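Local coordinates for protein aac(6')-Ii (PDB 1N71) that binds coenzyme A and probably transfers an acetyl group from acetyl-coenzyme A to the 6'-amino group of aminoglycoside antibiotics, at residues K153-L158 with W170-I175; T123-H128 with V157-N162. All blocks are in the same frame, centred on the assembly; numbering follows the deposited sequence.

Contact 1: residues K153-L158 with W170-I175; sequences KIVGVL and WMAKTI
The carbonyl oxygen of Trp-170 takes two backbone donors from the opposite strand: Val-155 N at 2.8 Å from Trp-170 O, and Gly-156 N, whose bond to the same oxygen is weak. Two successive residues thus face one partner, which makes this a classic beta bulge. Beyond it the strands pair regularly, Lys-153 and Ala-172 exchanging both of their N-H...O bonds. In the other direction Trp-170 N reaches Gly-156 O at 2.8 Å. The two strands form the antiparallel hairpin at one margin of the mixed sheet of this GNAT fold, and Val-155 and Val-157 also make backbone hydrogen bonds to the second subunit.

Gly-156, with no side chain, lets the indole lie close to the strand, its ring edge near Gly-156 C. Farther along, Leu-158 CB lies 4.2 Å from the centroid of the six-membered ring, an off-centre CH-pi contact, and Leu-158 CD2 comes to 4.0 Å from Trp-170 CH2. The same indole stacks on Trp-170 of the second subunit. On the other face of the sheet, unbranched Met-171 places CG 4.0 Å from Ile-154 CG1, and the bend at chi3 (67°) turns CE back to the same atom, beside Tyr-144.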
# COMPACT_ATOMS: atom_id res chain seq x y z
N LYS A 153 -3.56 -13.68 6.67
CA LYS A 153 -3.36 -14.56 5.51
C LYS A 153 -2.62 -13.81 4.41
O LYS A 153 -2.81 -12.62 4.24
CB LYS A 153 -4.73 -15.02 5.01
CG LYS A 153 -4.78 -15.53 3.58
CD LYS A 153 -6.22 -15.93 3.21
CE LYS A 153 -6.30 -16.50 1.80
NZ LYS A 153 -7.61 -17.16 1.54
N ILE A 154 -1.77 -14.51 3.67
CA ILE A 154 -1.08 -13.85 2.56
C ILE A 154 -2.14 -13.70 1.48
O ILE A 154 -2.70 -14.69 1.00
CB ILE A 154 0.08 -14.70 2.01
CG1 ILE A 154 1.15 -14.90 3.10
CG2 ILE A 154 0.68 -14.00 0.77
CD1 ILE A 154 2.29 -15.85 2.71
N VAL A 155 -2.41 -12.46 1.09
CA VAL A 155 -3.41 -12.17 0.08
C VAL A 155 -2.81 -11.55 -1.17
O VAL A 155 -3.53 -11.17 -2.10
CB VAL A 155 -4.48 -11.21 0.61
CG1 VAL A 155 -5.28 -11.88 1.72
CG2 VAL A 155 -3.82 -9.93 1.12
N GLY A 156 -1.49 -11.43 -1.21
CA GLY A 156 -0.86 -10.86 -2.38
C GLY A 156 0.63 -10.73 -2.25
O GLY A 156 1.18 -10.87 -1.15
N VAL A 157 1.29 -10.47 -3.37
CA VAL A 157 2.74 -10.29 -3.40
C VAL A 157 3.07 -9.20 -4.41
O VAL A 157 2.33 -8.97 -5.36
CB VAL A 157 3.50 -11.58 -3.82
CG1 VAL A 157 3.35 -12.65 -2.75
CG2 VAL A 157 2.99 -12.08 -5.18
N LEU A 158 4.18 -8.52 -4.18
CA LEU A 158 4.64 -7.47 -5.08
C LEU A 158 5.97 -7.94 -5.64
O LEU A 158 7.02 -7.77 -5.01
CB LEU A 158 4.81 -6.16 -4.32
CG LEU A 158 5.27 -4.96 -5.15
CD1 LEU A 158 4.48 -4.88 -6.45
CD2 LEU A 158 5.10 -3.69 -4.32
N TRP A 170 2.09 -9.27 0.95
CA TRP A 170 0.92 -8.61 1.54
C TRP A 170 0.06 -9.59 2.32
O TRP A 170 -0.35 -10.62 1.79
CB TRP A 170 0.05 -7.96 0.45
CG TRP A 170 0.54 -6.65 -0.06
CD1 TRP A 170 0.81 -5.53 0.68
CD2 TRP A 170 0.75 -6.28 -1.43
NE1 TRP A 170 1.17 -4.49 -0.15
CE2 TRP A 170 1.14 -4.92 -1.45
CE3 TRP A 170 0.65 -6.97 -2.65
CZ2 TRP A 170 1.42 -4.24 -2.64
CZ3 TRP A 170 0.93 -6.29 -3.83
CH2 TRP A 170 1.31 -4.93 -3.81
N MET A 171 -0.23 -9.25 3.57
CA MET A 171 -1.04 -10.09 4.43
C MET A 171 -2.21 -9.28 4.99
O MET A 171 -2.10 -8.06 5.17
CB MET A 171 -0.20 -10.65 5.58
CG MET A 171 1.03 -11.40 5.09
SD MET A 171 1.89 -12.24 6.40
CE MET A 171 0.69 -13.48 6.86
N ALA A 172 -3.32 -9.94 5.27
CA ALA A 172 -4.48 -9.22 5.77
C ALA A 172 -5.35 -10.09 6.66
O ALA A 172 -5.31 -11.32 6.60
CB ALA A 172 -5.29 -8.67 4.60
N LYS A 173 -6.15 -9.42 7.48
CA LYS A 173 -7.06 -10.09 8.38
C LYS A 173 -8.27 -9.19 8.58
O LYS A 173 -8.14 -7.98 8.70
CB LYS A 173 -6.38 -10.34 9.73
CG LYS A 173 -7.28 -11.00 10.78
CD LYS A 173 -6.55 -11.15 12.12
CE LYS A 173 -7.44 -11.81 13.17
NZ LYS A 173 -6.75 -11.89 14.50
N THR A 174 -9.46 -9.78 8.55
CA THR A 174 -10.67 -9.02 8.80
C THR A 174 -10.86 -9.29 10.29
O THR A 174 -10.94 -10.44 10.72
CB THR A 174 -11.82 -9.54 7.93
OG1 THR A 174 -11.65 -9.05 6.59
CG2 THR A 174 -13.16 -9.08 8.47
N ILE A 175 -10.91 -8.22 11.07
CA ILE A 175 -10.96 -8.34 12.52
C ILE A 175 -12.28 -8.41 13.28
O ILE A 175 -12.27 -8.49 14.51
CB ILE A 175 -10.11 -7.23 13.15
CG1 ILE A 175 -10.68 -5.86 12.76
CG2 ILE A 175 -8.67 -7.34 12.63
CD1 ILE A 175 -9.91 -4.69 13.34

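Contact 2: residues T123-H128 with V157-N162. Unlike the reference sequence in segment 123-128: Glu-127 (reference Val).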
# COMPACT_ATOMS: atom_id res chain seq x y z
N THR A 123 12.75 -16.23 -6.96
CA THR A 123 11.90 -16.95 -7.90
C THR A 123 11.07 -15.92 -8.65
O THR A 123 10.77 -14.85 -8.12
CB THR A 123 10.96 -17.93 -7.19
OG1 THR A 123 10.18 -18.63 -8.17
CG2 THR A 123 10.02 -17.17 -6.24
N ASP A 124 10.70 -16.23 -9.89
CA ASP A 124 9.89 -15.30 -10.67
C ASP A 124 8.46 -15.41 -10.18
O ASP A 124 7.77 -16.40 -10.47
CB ASP A 124 9.94 -15.64 -12.16
CG ASP A 124 9.31 -14.56 -13.03
OD1 ASP A 124 8.43 -13.84 -12.52
OD2 ASP A 124 9.69 -14.44 -14.21
N LEU A 125 8.00 -14.40 -9.45
CA LEU A 125 6.65 -14.42 -8.89
C LEU A 125 5.50 -14.24 -9.87
O LEU A 125 4.34 -14.39 -9.49
CB LEU A 125 6.54 -13.39 -7.77
CG LEU A 125 7.15 -13.87 -6.45
CD1 LEU A 125 7.00 -12.79 -5.39
CD2 LEU A 125 6.45 -15.15 -6.01
N TYR A 126 5.80 -13.92 -11.13
CA TYR A 126 4.74 -13.78 -12.12
C TYR A 126 4.34 -15.17 -12.62
O TYR A 126 3.29 -15.34 -13.23
CB TYR A 126 5.20 -12.89 -13.28
CG TYR A 126 5.28 -11.43 -12.90
CD1 TYR A 126 4.13 -10.69 -12.61
CD2 TYR A 126 6.52 -10.79 -12.77
CE1 TYR A 126 4.20 -9.36 -12.21
CE2 TYR A 126 6.60 -9.45 -12.37
CZ TYR A 126 5.44 -8.75 -12.09
OH TYR A 126 5.51 -7.43 -11.68
N GLU A 127 5.19 -16.15 -12.33
CA GLU A 127 4.96 -17.54 -12.73
C GLU A 127 4.38 -18.35 -11.59
O GLU A 127 5.02 -18.52 -10.56
CB GLU A 127 6.28 -18.18 -13.17
CG GLU A 127 6.95 -17.47 -14.33
CD GLU A 127 5.99 -17.25 -15.48
OE1 GLU A 127 5.38 -18.25 -15.93
OE2 GLU A 127 5.83 -16.10 -15.92
N HIS A 128 3.16 -18.86 -11.78
CA HIS A 128 2.51 -19.67 -10.75
C HIS A 128 2.42 -18.86 -9.45
O HIS A 128 2.61 -19.38 -8.35
CB HIS A 128 3.29 -20.96 -10.50
CG HIS A 128 3.49 -21.79 -11.73
ND1 HIS A 128 2.44 -22.29 -12.48
CD2 HIS A 128 4.62 -22.21 -12.35
CE1 HIS A 128 2.92 -22.98 -13.50
NE2 HIS A 128 4.24 -22.95 -13.44
N VAL A 157 1.29 -10.47 -3.37
CA VAL A 157 2.74 -10.29 -3.40
C VAL A 157 3.07 -9.20 -4.41
O VAL A 157 2.33 -8.97 -5.36
CB VAL A 157 3.50 -11.58 -3.82
CG1 VAL A 157 3.35 -12.65 -2.75
CG2 VAL A 157 2.99 -12.08 -5.18
N LEU A 158 4.18 -8.52 -4.18
CA LEU A 158 4.64 -7.47 -5.08
C LEU A 158 5.97 -7.94 -5.64
O LEU A 158 7.02 -7.77 -5.01
CB LEU A 158 4.81 -6.16 -4.32
CG LEU A 158 5.27 -4.96 -5.15
CD1 LEU A 158 4.48 -4.88 -6.45
CD2 LEU A 158 5.10 -3.69 -4.32
N PRO A 159 5.95 -8.56 -6.83
CA PRO A 159 7.18 -9.07 -7.45
C PRO A 159 8.28 -8.03 -7.66
O PRO A 159 8.04 -6.93 -8.14
CB PRO A 159 6.68 -9.65 -8.77
CG PRO A 159 5.25 -10.06 -8.45
CD PRO A 159 4.78 -8.85 -7.67
N ASN A 160 9.50 -8.41 -7.28
CA ASN A 160 10.68 -7.56 -7.45
C ASN A 160 10.58 -6.16 -6.82
O ASN A 160 11.24 -5.23 -7.28
CB ASN A 160 10.97 -7.41 -8.94
CG ASN A 160 10.90 -8.74 -9.67
OD1 ASN A 160 11.60 -9.68 -9.32
ND2 ASN A 160 10.07 -8.81 -10.70
N ALA A 161 9.78 -6.03 -5.78
CA ALA A 161 9.57 -4.74 -5.13
C ALA A 161 10.85 -4.03 -4.68
O ALA A 161 11.04 -2.85 -4.97
CB ALA A 161 8.64 -4.91 -3.92
N ASN A 162 11.70 -4.75 -3.97
CA ASN A 162 12.94 -4.22 -3.43
C ASN A 162 14.14 -4.60 -4.29
O ASN A 162 15.28 -4.55 -3.83
CB ASN A 162 13.13 -4.76 -2.01
CG ASN A 162 11.92 -4.54 -1.14
OD1 ASN A 162 11.72 -3.45 -0.60
ND2 ASN A 162 11.08 -5.56 -1.01
O HOH W 1 9.97 -11.22 -12.45
O HOH W 2 10.04 -12.12 -9.20
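Apolar packing between Leu-125 and Pro-159 forms the centre of this contact, Leu-125 CB lying 3.6 Å from Pro-159 CG. Farther out, Leu-125 CD1 meets Val-157 CB at 4.0 Å, with CG anti to the carbonyl carbon (chi1 -79°) and the chain extended past it. CB thus packs on the proline while the outstretched CD1 branch reaches the valine.

The aromatic contact is a CH-pi one: Pro-159 CB sits over a face of Tyr-126, 4.0 Å from the ring centroid. Proline suits the place, for its somewhat polarised ring CH2 groups match an aromatic face and its fixed phi fits the type II turn from Leu-158 to Ala-161.

Polar links run through water. One molecule accepts from Asn-160 ND2 at 3.0 Å and donates weakly to Asp-124 OD1; another accepts from Leu-125 N and donates to Asn-160 OD1 at 2.9 Å. The amide serves both, while OD1 also accepts from Asp-165 N and ND2 bonds to Thr-174 of the second subunit, as does Tyr-126 OH. Asp-124 OD1 also takes Tyr-126 N at 3.0 Å, closing an Asx turn.

The loop 123-128 leads directly into helix 129-134, whose Thr-129 and Val-133 touch Val-157 at the end of strand 153-158.

How the contacts relate
Passing from the N terminus, the chain first reaches 123-128, in the loop between strand 106-112 and helix 129-134. It then runs through helices 129-134 and 144-149 and along strand 153-158, and contact 2 closes this excursion when 157-162 comes back against the loop. Contact 1 closes the shorter hairpin that follows, strand 168-174 returning beside 153-158. The two closures overlap rather than nest: 157-158 lies in both, Val-157 facing the loop and Leu-158 the hairpin partner. Together they tie the helix-bearing excursion to the sheet margin, and both contacts also touch the second subunit.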